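Local coordinates for protein Baccell_00875 (Bacteroides cellulosilyticus DSM 14838, PDB 5NO8) that probably acts as a polysaccharide lyase that removes L-rhamnose caps linked to glucuronic acid on complex arabinogalactan chains, at residues A178-M181 and G182-P186; L226-P229 and G230-Y233; R445-G448 and Y449-M452; S480-Q484 and F485-F489; A638-V641 and V642-L646. All coordinates share one frame; numbering follows the deposited sequence.

Contact 1: residues A178-M181 and G182-P186; sequences AIRM and GDFTP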
loop_
_atom_site.group_PDB
_atom_site.type_symbol
_atom_site.label_atom_id
_atom_site.label_comp_id
_atom_site.label_asym_id
_atom_site.label_seq_id
_atom_site.Cartn_x
_atom_site.Cartn_y
_atom_site.Cartn_z
ATOM N N ALA A 178 -14.291 -2.086 -3.507
ATOM C CA ALA A 178 -14.184 -0.678 -3.260
ATOM C C ALA A 178 -14.867 -0.321 -1.952
ATOM O O ALA A 178 -16.079 -0.393 -1.830
ATOM C CB ALA A 178 -14.769 0.088 -4.420
ATOM N N ILE A 179 -14.050 0.024 -0.957
ATOM C CA ILE A 179 -14.524 0.292 0.396
ATOM C C ILE A 179 -14.564 1.791 0.619
ATOM O O ILE A 179 -13.556 2.469 0.507
ATOM C CB ILE A 179 -13.615 -0.393 1.434
ATOM C CG1 ILE A 179 -13.597 -1.913 1.237
ATOM C CG2 ILE A 179 -14.032 -0.034 2.848
ATOM C CD1 ILE A 179 -14.925 -2.612 1.390
ATOM N N ARG A 180 -15.743 2.327 0.891
ATOM C CA ARG A 180 -15.869 3.738 1.213
ATOM C C ARG A 180 -14.910 4.073 2.343
ATOM O O ARG A 180 -14.798 3.316 3.312
ATOM C CB ARG A 180 -17.304 4.083 1.622
ATOM C CG ARG A 180 -17.598 5.579 1.671
ATOM C CD ARG A 180 -18.906 5.800 2.416
ATOM N NE ARG A 180 -19.995 4.991 1.871
ATOM C CZ ARG A 180 -20.939 5.390 1.019
ATOM N NH1 ARG A 180 -21.015 6.637 0.584
ATOM N NH2 ARG A 180 -21.833 4.513 0.603
ATOM N N MET A 181 -14.192 5.175 2.209
ATOM C CA MET A 181 -13.030 5.419 3.077
ATOM C C MET A 181 -13.406 5.563 4.562
ATOM O O MET A 181 -12.647 5.137 5.448
ATOM C CB MET A 181 -12.184 6.589 2.582
ATOM C CG MET A 181 -11.594 6.382 1.186
ATOM S SD MET A 181 -10.479 7.699 0.745
ATOM C CE MET A 181 -9.985 7.225 -0.914
ATOM N N GLY A 182 -14.595 6.089 4.831
ATOM C CA GLY A 182 -15.116 6.151 6.210
ATOM C C GLY A 182 -15.689 4.860 6.740
ATOM O O GLY A 182 -16.196 4.832 7.848
ATOM N N ASP A 183 -15.672 3.806 5.930
ATOM C CA ASP A 183 -16.225 2.502 6.258
ATOM C C ASP A 183 -17.743 2.425 6.313
ATOM O O ASP A 183 -18.273 1.384 6.673
ATOM C CB ASP A 183 -15.618 1.914 7.548
ATOM C CG ASP A 183 -15.797 0.401 7.644
ATOM O OD1 ASP A 183 -15.459 -0.295 6.668
ATOM O OD2 ASP A 183 -16.288 -0.084 8.676
ATOM N N PHE A 184 -18.454 3.480 5.914
ATOM C CA PHE A 184 -19.914 3.453 5.965
ATOM C C PHE A 184 -20.429 2.666 4.756
ATOM O O PHE A 184 -19.987 2.901 3.640
ATOM C CB PHE A 184 -20.512 4.858 5.917
ATOM C CG PHE A 184 -19.938 5.803 6.929
ATOM C CD1 PHE A 184 -20.206 5.633 8.280
ATOM C CD2 PHE A 184 -19.127 6.871 6.528
ATOM C CE1 PHE A 184 -19.673 6.509 9.224
ATOM C CE2 PHE A 184 -18.595 7.744 7.466
ATOM C CZ PHE A 184 -18.868 7.565 8.812
ATOM N N THR A 185 -21.362 1.763 5.008
ATOM C CA THR A 185 -22.034 0.995 3.968
ATOM C C THR A 185 -23.025 1.910 3.236
ATOM O O THR A 185 -23.405 2.951 3.777
ATOM C CB THR A 185 -22.795 -0.189 4.574
ATOM O OG1 THR A 185 -23.739 0.286 5.540
ATOM C CG2 THR A 185 -21.837 -1.159 5.273
ATOM N N PRO A 186 -23.412 1.583 1.999
ATOM C CA PRO A 186 -22.894 0.452 1.231
ATOM C C PRO A 186 -21.511 0.681 0.625
ATOM O O PRO A 186 -21.082 1.810 0.393
ATOM C CB PRO A 186 -23.903 0.331 0.096
ATOM C CG PRO A 186 -24.323 1.741 -0.143
ATOM C CD PRO A 186 -24.385 2.365 1.219
#
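The guanidinium of Arg180 meets the loop after its strand along an edge, where two backbone carbonyls, Phe184 O and Pro186 O, lie near its plane. Arg180 NE donates to Phe184 O at 2.7 Å, and Arg180 NH2 to Pro186 O at 2.8 Å. The two acceptors are used differently: NE comes from above the carbonyl plane of Phe184, whereas NH2 approaches in the carbonyl plane of Pro186, on a lone pair. The Phe184 ring is turned 57° from the guanidinium and has Arg180 CD near its edge. One face of this ring carries Gly182 O, 3.7 Å above its centre, and a side chain on Gly182 would run into Phe184 CE2.

The arginine gets there by setting CG anti to its backbone nitrogen (chi1 -167°), extending, and bending at chi3, so that the head group follows the loop as it doubles back. At the base of this loop, a type I beta turn from Arg180 to Asp183 is closed by Asp183 N bonding to Arg180 O at 2.8 Å. Further along, the peptide before Pro186 is cis, and Pro186 CD packs 3.4 Å from Arg180 NH2. One side chain thus ties together the carbonyls of a loop that lacks regular structure.

Asp48 adds a salt bridge to NH2, and Asn160 O, on helix 155-161, takes NH1. The loop joins neighbouring antiparallel strands 175-180 and 187-194; Met181 and Phe184 touch helix 155-161, while Ile179 reaches the edge strand 163-168 of the same sheet.

Contact 2: residues L226-P229 and G230-Y233; sequences LLKP and GESY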
loop_
_atom_site.group_PDB
_atom_site.type_symbol
_atom_site.label_atom_id
_atom_site.label_comp_id
_atom_site.label_asym_id
_atom_site.label_seq_id
_atom_site.Cartn_x
_atom_site.Cartn_y
_atom_site.Cartn_z
ATOM N N LEU A 226 -5.141 -13.579 -29.116
ATOM C CA LEU A 226 -4.920 -13.902 -30.516
ATOM C C LEU A 226 -6.287 -14.308 -31.044
ATOM O O LEU A 226 -6.858 -15.275 -30.534
ATOM C CB LEU A 226 -3.900 -15.039 -30.647
ATOM C CG LEU A 226 -3.520 -15.509 -32.054
ATOM C CD1 LEU A 226 -3.132 -14.410 -32.959
ATOM C CD2 LEU A 226 -2.360 -16.489 -31.987
ATOM N N LEU A 227 -6.818 -13.559 -32.017
ATOM C CA LEU A 227 -8.160 -13.814 -32.520
ATOM C C LEU A 227 -8.105 -14.101 -34.001
ATOM O O LEU A 227 -7.674 -13.264 -34.769
ATOM C CB LEU A 227 -9.085 -12.639 -32.262
ATOM C CG LEU A 227 -9.330 -12.284 -30.803
ATOM C CD1 LEU A 227 -10.181 -11.035 -30.757
ATOM C CD2 LEU A 227 -9.967 -13.459 -30.079
ATOM N N LYS A 228 -8.501 -15.310 -34.379
ATOM C CA LYS A 228 -8.657 -15.653 -35.796
ATOM C C LYS A 228 -9.879 -14.924 -36.338
ATOM O O LYS A 228 -10.710 -14.437 -35.570
ATOM C CB LYS A 228 -8.777 -17.169 -35.994
ATOM C CG LYS A 228 -7.488 -17.914 -35.680
ATOM C CD LYS A 228 -7.754 -19.407 -35.525
ATOM C CE LYS A 228 -6.580 -20.101 -34.886
ATOM N NZ LYS A 228 -6.873 -21.536 -34.619
ATOM N N PRO A 229 -10.017 -14.844 -37.672
ATOM C CA PRO A 229 -11.209 -14.173 -38.196
ATOM C C PRO A 229 -12.502 -14.786 -37.671
ATOM O O PRO A 229 -12.625 -15.991 -37.620
ATOM C CB PRO A 229 -11.093 -14.416 -39.700
ATOM C CG PRO A 229 -9.627 -14.372 -39.912
ATOM C CD PRO A 229 -9.079 -15.170 -38.756
ATOM N N GLY A 230 -13.409 -13.947 -37.227
ATOM C CA GLY A 230 -14.674 -14.382 -36.646
ATOM C C GLY A 230 -14.637 -14.794 -35.179
ATOM O O GLY A 230 -15.710 -15.008 -34.600
ATOM N N GLU A 231 -13.449 -14.876 -34.567
ATOM C CA GLU A 231 -13.308 -15.307 -33.182
ATOM C C GLU A 231 -13.486 -14.146 -32.242
ATOM O O GLU A 231 -13.161 -12.995 -32.592
ATOM C CB GLU A 231 -11.940 -15.898 -32.898
ATOM C CG GLU A 231 -11.721 -17.263 -33.504
ATOM C CD GLU A 231 -10.481 -17.971 -32.965
ATOM O OE1 GLU A 231 -10.490 -19.209 -33.135
ATOM O OE2 GLU A 231 -9.521 -17.327 -32.393
ATOM N N SER A 232 -13.973 -14.451 -31.045
ATOM C CA SER A 232 -14.263 -13.462 -30.051
ATOM C C SER A 232 -13.558 -13.817 -28.748
ATOM O O SER A 232 -13.111 -14.958 -28.558
ATOM C CB SER A 232 -15.773 -13.377 -29.834
ATOM O OG SER A 232 -16.124 -12.145 -29.248
ATOM N N TYR A 233 -13.387 -12.796 -27.916
ATOM C CA TYR A 233 -13.059 -12.944 -26.495
ATOM C C TYR A 233 -14.144 -12.216 -25.704
ATOM O O TYR A 233 -14.531 -11.087 -26.061
ATOM C CB TYR A 233 -11.710 -12.334 -26.205
ATOM C CG TYR A 233 -11.306 -12.531 -24.763
ATOM C CD1 TYR A 233 -10.819 -13.766 -24.334
ATOM C CD2 TYR A 233 -11.457 -11.516 -23.833
ATOM C CE1 TYR A 233 -10.457 -13.979 -23.001
ATOM C CE2 TYR A 233 -11.111 -11.717 -22.487
ATOM C CZ TYR A 233 -10.589 -12.952 -22.095
ATOM O OH TYR A 233 -10.244 -13.176 -20.778
HETATM O O HOH W 1 -7.225 -18.141 -31.496
#
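Leu226 reaches Glu231 through water 1, which donates to Leu226 O at 3.0 Å and to Glu231 OE2 at 2.6 Å. Next in line, Leu227 sends CD2 across to the backbone of Ser232, 3.8 Å from Ser232 O, and to the Tyr233 CB beyond it, a small apolar contact behind the turn.

Lys228 is the main partner. Its backbone N donates to Glu231 OE2 at 3.0 Å in a fairly straight bond (167°) that meets the carboxylate from above its plane. In return, Glu231 N donates to Lys228 O at 2.9 Å, so the same pair of residues is joined by backbone and by side chain. The two side chains run alongside each other in the same direction, Lys228 CB lying 3.6 Å from Glu231 CD. Their charged ends stay short of a salt bridge, with Lys228 NZ 4.5 Å from Glu231 OE1, though the opposite charges probably attract. Pro229 and Gly230 fill the corners of a type II beta turn, and glycine suits the second corner because its phi is positive. With an alanine in place of Glu231, Lys228 N would probably lose its side-chain acceptor, and water 1 would be left without its carboxylate partner.

This exposed turn lies far from the centre of the chain and carries the chain from one sheet to another. Strand 225-227 pairs with 137-145, Leu227 bonding to Val137, while strand 232-242 pairs with 122-131, Tyr233 bonding to Phe129. Asn131 reaches both arms of the turn.

Contact 3: residues R445-G448 and Y449-M452; sequences RNRG and YNYM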
loop_
_atom_site.group_PDB
_atom_site.type_symbol
_atom_site.label_atom_id
_atom_site.label_comp_id
_atom_site.label_asym_id
_atom_site.label_seq_id
_atom_site.Cartn_x
_atom_site.Cartn_y
_atom_site.Cartn_z
ATOM N N ARG A 445 13.994 22.657 5.390
ATOM C CA ARG A 445 12.764 22.742 6.168
ATOM C C ARG A 445 12.883 22.282 7.641
ATOM O O ARG A 445 13.656 21.365 7.985
ATOM C CB ARG A 445 11.625 21.987 5.457
ATOM C CG ARG A 445 11.763 20.469 5.479
ATOM C CD ARG A 445 10.774 19.787 4.553
ATOM N NE ARG A 445 11.062 18.356 4.418
ATOM C CZ ARG A 445 10.448 17.521 3.575
ATOM N NH1 ARG A 445 9.484 17.956 2.765
ATOM N NH2 ARG A 445 10.797 16.224 3.538
ATOM N N ASN A 446 12.095 22.933 8.495
ATOM C CA ASN A 446 11.967 22.585 9.890
ATOM C C ASN A 446 10.611 21.890 9.974
ATOM O O ASN A 446 9.570 22.540 9.947
ATOM C CB ASN A 446 12.054 23.850 10.757
ATOM C CG ASN A 446 11.932 23.571 12.244
ATOM O OD1 ASN A 446 11.898 22.431 12.683
ATOM N ND2 ASN A 446 11.855 24.640 13.035
ATOM N N ARG A 447 10.632 20.557 10.063
ATOM C CA ARG A 447 9.455 19.712 9.814
ATOM C C ARG A 447 9.161 18.833 11.027
ATOM O O ARG A 447 10.048 18.152 11.526
ATOM C CB ARG A 447 9.778 18.864 8.580
ATOM C CG ARG A 447 8.858 17.711 8.239
ATOM C CD ARG A 447 9.548 16.879 7.177
ATOM N NE ARG A 447 8.734 15.825 6.583
ATOM C CZ ARG A 447 9.175 14.590 6.277
ATOM N NH1 ARG A 447 8.346 13.735 5.685
ATOM N NH2 ARG A 447 10.431 14.194 6.564
ATOM N N GLY A 448 7.909 18.815 11.474
ATOM C CA GLY A 448 7.545 18.207 12.760
ATOM C C GLY A 448 7.819 16.715 12.854
ATOM O O GLY A 448 8.152 16.207 13.922
ATOM N N TYR A 449 7.663 16.028 11.729
ATOM C CA TYR A 449 7.908 14.579 11.638
ATOM C C TYR A 449 9.312 14.244 12.116
ATOM O O TYR A 449 9.511 13.249 12.826
ATOM C CB TYR A 449 7.750 14.091 10.183
ATOM C CG TYR A 449 6.322 14.058 9.651
ATOM C CD1 TYR A 449 5.426 13.091 10.091
ATOM C CD2 TYR A 449 5.883 14.962 8.666
ATOM C CE1 TYR A 449 4.125 13.030 9.610
ATOM C CE2 TYR A 449 4.575 14.895 8.154
ATOM C CZ TYR A 449 3.702 13.925 8.641
ATOM O OH TYR A 449 2.407 13.823 8.190
ATOM N N ASN A 450 10.280 15.082 11.758
ATOM C CA ASN A 450 11.680 14.758 11.962
ATOM C C ASN A 450 12.032 14.672 13.440
ATOM O O ASN A 450 12.926 13.904 13.807
ATOM C CB ASN A 450 12.597 15.774 11.273
ATOM C CG ASN A 450 12.417 15.810 9.768
ATOM O OD1 ASN A 450 11.784 14.927 9.171
ATOM N ND2 ASN A 450 13.000 16.826 9.136
ATOM N N TYR A 451 11.319 15.417 14.284
ATOM C CA TYR A 451 11.607 15.467 15.726
ATOM C C TYR A 451 11.288 14.159 16.447
ATOM O O TYR A 451 11.967 13.794 17.416
ATOM C CB TYR A 451 10.792 16.568 16.397
ATOM C CG TYR A 451 11.239 17.968 16.037
ATOM C CD1 TYR A 451 10.998 18.491 14.764
ATOM C CD2 TYR A 451 11.906 18.774 16.976
ATOM C CE1 TYR A 451 11.407 19.766 14.424
ATOM C CE2 TYR A 451 12.315 20.064 16.650
ATOM C CZ TYR A 451 12.064 20.557 15.374
ATOM O OH TYR A 451 12.465 21.824 15.020
ATOM N N MET A 452 10.214 13.492 16.023
ATOM C CA MET A 452 9.799 12.230 16.652
ATOM C C MET A 452 10.844 11.157 16.456
ATOM O O MET A 452 11.086 10.358 17.352
ATOM C CB MET A 452 8.490 11.722 16.068
ATOM C CG MET A 452 7.306 12.662 16.216
ATOM S SD MET A 452 7.107 13.312 17.901
ATOM C CE MET A 452 8.061 14.815 17.826
HETATM O O HOH W 2 13.140 17.202 6.144
HETATM O O HOH W 3 13.287 19.412 9.983
#
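Asn450 ND2 is tied through two waters to Arg445 and Arg447 on the first turn of helix 448-465, facing the loop before it. Water 3 accepts from Asn450 ND2 at 2.7 Å and joins Arg445 O and Arg447 N, while water 2 links the same amide nitrogen to Arg445 NE. At the other end, Asn450 OD1 takes a weak bond from Arg447 NH2 at 3.0 Å, with the amide and guanidinium planes turned 80° apart.

Arg447 is extended from CG to NE, and its guanidinium lies between two groups: Tyr449 CB is over one face and Arg445 NH2 over the other, 3.5 Å above the plane. Acids pair with both heads: Glu394 and Glu537 form salt bridges with Arg447, and Asp388 with Arg445. A leucine replacing Arg447 would probably leave both glutamates without this counter-charge and Asn450 OD1 without this donor. A glycerol, probably from the crystallisation liquor, lies about 4 Å from the Tyr449 side chain and may mark a pocket.

The backbone of the turn is joined by Asn450 N to Arg447 O at 3.1 Å; that carbonyl oxygen also sits in the plane of the Tyr451 ring, 3.4 Å from CD1 at its edge.

Contact 4: residues S480-Q484 and F485-F489; sequences SMFQQ and FGYGF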
loop_
_atom_site.group_PDB
_atom_site.type_symbol
_atom_site.label_atom_id
_atom_site.label_comp_id
_atom_site.label_asym_id
_atom_site.label_seq_id
_atom_site.Cartn_x
_atom_site.Cartn_y
_atom_site.Cartn_z
ATOM N N SER A 480 10.882 20.800 22.232
ATOM C CA SER A 480 11.134 21.705 21.124
ATOM C C SER A 480 10.082 21.511 20.049
ATOM O O SER A 480 9.610 22.488 19.451
ATOM C CB SER A 480 12.526 21.472 20.548
ATOM O OG SER A 480 12.810 22.321 19.450
ATOM N N MET A 481 9.708 20.252 19.802
ATOM C CA MET A 481 8.656 19.966 18.843
ATOM C C MET A 481 7.301 20.528 19.305
ATOM O O MET A 481 6.676 21.267 18.555
ATOM C CB MET A 481 8.569 18.468 18.544
ATOM C CG MET A 481 7.725 18.176 17.303
ATOM S SD MET A 481 5.977 18.149 17.702
ATOM C CE MET A 481 5.267 17.579 16.147
ATOM N N PHE A 482 6.861 20.218 20.522
ATOM C CA PHE A 482 5.587 20.745 21.036
ATOM C C PHE A 482 5.559 22.292 21.121
ATOM O O PHE A 482 4.530 22.903 20.840
ATOM C CB PHE A 482 5.257 20.177 22.419
ATOM C CG PHE A 482 5.039 18.688 22.437
ATOM C CD1 PHE A 482 4.176 18.076 21.528
ATOM C CD2 PHE A 482 5.678 17.892 23.383
ATOM C CE1 PHE A 482 3.964 16.704 21.554
ATOM C CE2 PHE A 482 5.472 16.520 23.409
ATOM C CZ PHE A 482 4.621 15.927 22.493
ATOM N N GLN A 483 6.677 22.903 21.498
ATOM C CA GLN A 483 6.808 24.379 21.506
ATOM C C GLN A 483 6.481 24.989 20.140
ATOM O O GLN A 483 5.735 25.975 20.057
ATOM C CB GLN A 483 8.224 24.807 21.938
ATOM C CG GLN A 483 8.436 26.318 22.121
ATOM C CD GLN A 483 9.067 27.020 20.913
ATOM O OE1 GLN A 483 10.194 26.705 20.505
ATOM N NE2 GLN A 483 8.346 27.997 20.347
ATOM N N GLN A 484 7.031 24.394 19.079
ATOM C CA GLN A 484 6.977 24.976 17.748
ATOM C C GLN A 484 5.740 24.590 16.957
ATOM O O GLN A 484 5.229 25.400 16.184
ATOM C CB GLN A 484 8.198 24.576 16.933
ATOM C CG GLN A 484 9.516 25.077 17.477
ATOM C CD GLN A 484 10.686 24.500 16.722
ATOM O OE1 GLN A 484 11.252 23.473 17.118
ATOM N NE2 GLN A 484 11.058 25.141 15.633
ATOM N N PHE A 485 5.300 23.340 17.100
ATOM C CA PHE A 485 4.239 22.788 16.257
ATOM C C PHE A 485 2.927 22.602 16.974
ATOM O O PHE A 485 1.946 22.281 16.339
ATOM C CB PHE A 485 4.694 21.441 15.639
ATOM C CG PHE A 485 5.872 21.569 14.718
ATOM C CD1 PHE A 485 7.164 21.533 15.214
ATOM C CD2 PHE A 485 5.692 21.720 13.347
ATOM C CE1 PHE A 485 8.256 21.667 14.373
ATOM C CE2 PHE A 485 6.768 21.859 12.504
ATOM C CZ PHE A 485 8.064 21.821 13.008
ATOM N N GLY A 486 2.896 22.804 18.289
ATOM C CA GLY A 486 1.686 22.587 19.074
ATOM C C GLY A 486 1.420 21.112 19.322
ATOM O O GLY A 486 2.307 20.278 19.127
ATOM N N TYR A 487 0.182 20.807 19.697
ATOM C CA TYR A 487 -0.229 19.505 20.216
ATOM C C TYR A 487 -1.019 18.596 19.262
ATOM O O TYR A 487 -1.213 17.428 19.556
ATOM C CB TYR A 487 -1.002 19.728 21.516
ATOM C CG TYR A 487 -0.063 20.189 22.598
ATOM C CD1 TYR A 487 0.755 19.275 23.251
ATOM C CD2 TYR A 487 0.074 21.539 22.916
ATOM C CE1 TYR A 487 1.655 19.679 24.219
ATOM C CE2 TYR A 487 0.977 21.957 23.890
ATOM C CZ TYR A 487 1.761 21.014 24.541
ATOM O OH TYR A 487 2.671 21.377 25.504
ATOM N N GLY A 488 -1.443 19.105 18.118
ATOM C CA GLY A 488 -2.311 18.337 17.213
ATOM C C GLY A 488 -1.654 17.914 15.915
ATOM O O GLY A 488 -2.362 17.732 14.918
ATOM N N PHE A 489 -0.319 17.774 15.905
ATOM C CA PHE A 489 0.403 17.308 14.712
ATOM C C PHE A 489 0.351 15.775 14.749
ATOM O O PHE A 489 0.731 15.158 15.751
ATOM C CB PHE A 489 1.847 17.830 14.718
ATOM C CG PHE A 489 2.567 17.739 13.380
ATOM C CD1 PHE A 489 3.052 16.511 12.899
ATOM C CD2 PHE A 489 2.828 18.884 12.633
ATOM C CE1 PHE A 489 3.739 16.437 11.689
ATOM C CE2 PHE A 489 3.520 18.818 11.432
ATOM C CZ PHE A 489 3.972 17.591 10.949
#
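Met481 and Phe485 cross at about a right angle one helical turn apart, in a Met-aromatic contact. The sulfur of Met481 lies 5.3 Å from the centroid of the Phe485 ring and 55° off the ring normal, an oblique approach. The methionine chain leaves CB pointing opposite its own backbone nitrogen (chi1 -166°) and turns at chi2, which carries the methyl toward the chain that leaves the helix. There Met481 CE lies 3.7 Å from Phe489 CB, again with the two side chains crossing almost perpendicularly, and 3.9 Å from Phe485 CB. One methyl thus serves both phenylalanines.

A second pair forms on another part of the helix surface. The rings of Phe482 and Tyr487 are nearly parallel, their planes 15° apart, but slid so far past each other that they barely overlap; the centroids are 5.3 Å apart and the closest atoms are Phe482 CG and Tyr487 CE1. Gly486 O lies in the plane of the Phe482 ring, at its edge.

Between these two pairs the helix ends. Phe485 N donates to Met481 O at 2.9 Å, nearly along the C=O axis, and Gly486 N makes a weak bond to Phe482 O at 3.0 Å. Gly486 is the first residue to leave helical geometry, and its positive phi turns the chain away.

Around this end of helix 469-485, Phe482 and Tyr487 pack on helix 509-529, where Asp518 bonds Tyr487 OH. Met481 rests on helix 448-465, and Phe489 meets the rings of Tyr449 and His536 edge-to-face.

Contact 5: residues A638-V641 and V642-L646; sequences AENV and VRNNL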
loop_
_atom_site.group_PDB
_atom_site.type_symbol
_atom_site.label_atom_id
_atom_site.label_comp_id
_atom_site.label_asym_id
_atom_site.label_seq_id
_atom_site.Cartn_x
_atom_site.Cartn_y
_atom_site.Cartn_z
ATOM N N ALA A 638 -0.897 -8.222 12.873
ATOM C CA ALA A 638 0.302 -7.417 12.940
ATOM C C ALA A 638 1.491 -8.146 12.354
ATOM O O ALA A 638 2.307 -7.556 11.645
ATOM C CB ALA A 638 0.606 -7.032 14.394
ATOM N N GLU A 639 1.611 -9.425 12.695
ATOM C CA GLU A 639 2.721 -10.255 12.196
ATOM C C GLU A 639 2.707 -10.399 10.668
ATOM O O GLU A 639 3.761 -10.361 10.012
ATOM C CB GLU A 639 2.676 -11.634 12.866
ATOM C CG GLU A 639 3.157 -11.587 14.314
ATOM C CD GLU A 639 2.775 -12.796 15.161
ATOM O OE1 GLU A 639 2.223 -13.773 14.602
ATOM O OE2 GLU A 639 2.994 -12.754 16.418
ATOM N N ASN A 640 1.512 -10.583 10.141
ATOM C CA ASN A 640 1.290 -10.670 8.702
ATOM C C ASN A 640 1.696 -9.376 7.993
ATOM O O ASN A 640 2.403 -9.416 6.962
ATOM C CB ASN A 640 -0.170 -11.007 8.428
ATOM C CG ASN A 640 -0.461 -11.125 6.954
ATOM O OD1 ASN A 640 0.239 -11.829 6.244
ATOM N ND2 ASN A 640 -1.471 -10.398 6.486
ATOM N N VAL A 641 1.264 -8.239 8.528
ATOM C CA VAL A 641 1.605 -6.950 7.912
ATOM C C VAL A 641 3.127 -6.753 7.790
ATOM O O VAL A 641 3.655 -6.439 6.724
ATOM C CB VAL A 641 1.016 -5.740 8.694
ATOM C CG1 VAL A 641 1.531 -4.440 8.107
ATOM C CG2 VAL A 641 -0.491 -5.770 8.676
ATOM N N VAL A 642 3.843 -6.932 8.895
ATOM C CA VAL A 642 5.274 -6.667 8.905
ATOM C C VAL A 642 6.052 -7.731 8.125
ATOM O O VAL A 642 7.041 -7.395 7.480
ATOM C CB VAL A 642 5.820 -6.401 10.333
ATOM C CG1 VAL A 642 5.069 -5.209 10.946
ATOM C CG2 VAL A 642 5.750 -7.641 11.241
ATOM N N ARG A 643 5.585 -8.975 8.149
ATOM C CA ARG A 643 6.175 -10.068 7.370
ATOM C C ARG A 643 6.139 -9.756 5.866
ATOM O O ARG A 643 7.123 -9.952 5.134
ATOM C CB ARG A 643 5.414 -11.358 7.673
ATOM C CG ARG A 643 5.788 -12.517 6.828
ATOM C CD ARG A 643 5.364 -13.811 7.495
ATOM N NE ARG A 643 3.916 -13.858 7.599
ATOM C CZ ARG A 643 3.192 -14.033 8.700
ATOM N NH1 ARG A 643 3.751 -14.234 9.885
ATOM N NH2 ARG A 643 1.872 -14.089 8.605
ATOM N N ASN A 644 5.025 -9.186 5.420
ATOM C CA ASN A 644 4.856 -8.937 3.993
ATOM C C ASN A 644 5.765 -7.820 3.490
ATOM O O ASN A 644 6.090 -7.784 2.302
ATOM C CB ASN A 644 3.382 -8.704 3.671
ATOM C CG ASN A 644 2.557 -9.956 3.824
ATOM O OD1 ASN A 644 3.098 -11.067 3.883
ATOM N ND2 ASN A 644 1.248 -9.797 3.945
ATOM N N ASN A 645 6.206 -6.933 4.385
ATOM C CA ASN A 645 7.154 -5.922 4.021
ATOM C C ASN A 645 8.591 -6.429 3.924
ATOM O O ASN A 645 9.478 -5.708 3.502
ATOM C CB ASN A 645 7.053 -4.721 4.953
ATOM C CG ASN A 645 5.919 -3.803 4.609
ATOM O OD1 ASN A 645 6.159 -2.712 4.086
ATOM N ND2 ASN A 645 4.692 -4.203 4.929
ATOM N N LEU A 646 8.836 -7.680 4.278
ATOM C CA LEU A 646 10.175 -8.236 4.121
ATOM C C LEU A 646 10.633 -8.317 2.689
ATOM O O LEU A 646 11.830 -8.428 2.451
ATOM C CB LEU A 646 10.305 -9.616 4.765
ATOM C CG LEU A 646 10.175 -9.642 6.284
ATOM C CD1 LEU A 646 10.116 -11.087 6.731
ATOM C CD2 LEU A 646 11.318 -8.886 6.944
HETATM O O HOH W 4 2.330 -13.232 5.255
HETATM O O HOH W 5 -0.651 -14.641 6.916
#
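Val641 O and the side chain of Asn645 meet in the last part of helix 632-644, where backbone bonds, side-chain bonds, packing and water all contribute. The regular backbone ladder comes first: Val642 N to Ala638 O, Arg643 N to Glu639 O at 3.0 Å, and Asn644 N to Asn640 O.

Other bonds join side chains to the helix or to one another. Asn645 ND2 donates to Val641 O at 3.0 Å with an angle of 154°, the acceptor lying in the amide plane. The backbone nitrogens of Asn644 and Asn645 reach the same oxygen only weakly, and over longer distances. Asn640 and Asn644, one turn apart, set their amides almost perpendicular (87°), and Asn644 ND2 gives a weak bond to Asn640 OD1. All three amide nitrogens have partners outside: Asn640 ND2 bonds to Glu589, Asn644 ND2 to Asn588 O and Asn645 ND2 to Ser615.

In the packing, a kink at chi3 (64°) folds the Arg643 guanidinium back over the previous turn. Asn640 CA and Glu639 O lie over one face, Arg643 NH2 coming 3.5 Å from Asn640 CA. Arg643 also touches strand 266-268, and a glycerol, probably from the crystallisation liquor, lies about 3 Å from its side chain. Val642 and Ala638 face helix 682-692.

Water completes the arrangement. Water 4 lies in the guanidinium plane at its edge, accepting from Arg643 NE at 2.9 Å and donating to Asn640 OD1 and Asn644 OD1, each at 2.7 Å.

Along the chain the five contacts follow in numerical order, none enclosing another. Contacts 1 and 2 belong to the beta-rich N-terminal part: both reach the antiparallel sheet that includes strands 175-180 and 232-242, yet their centres are 40 Å apart. Contacts 3, 4 and 5 lie in the later helical part. Contacts 3 and 4, centres 10 Å apart, touch where consecutive helices 448-465 and 469-485 pack, with Met452 CE 3.4 Å from Met481 CG. Contact 5 stands 27 Å from contact 3 and 25 Å from contact 1, centre to centre; its helix 632-644 touches strand 266-268, consistent with a chain built from beta-rich and helical parts that meet here.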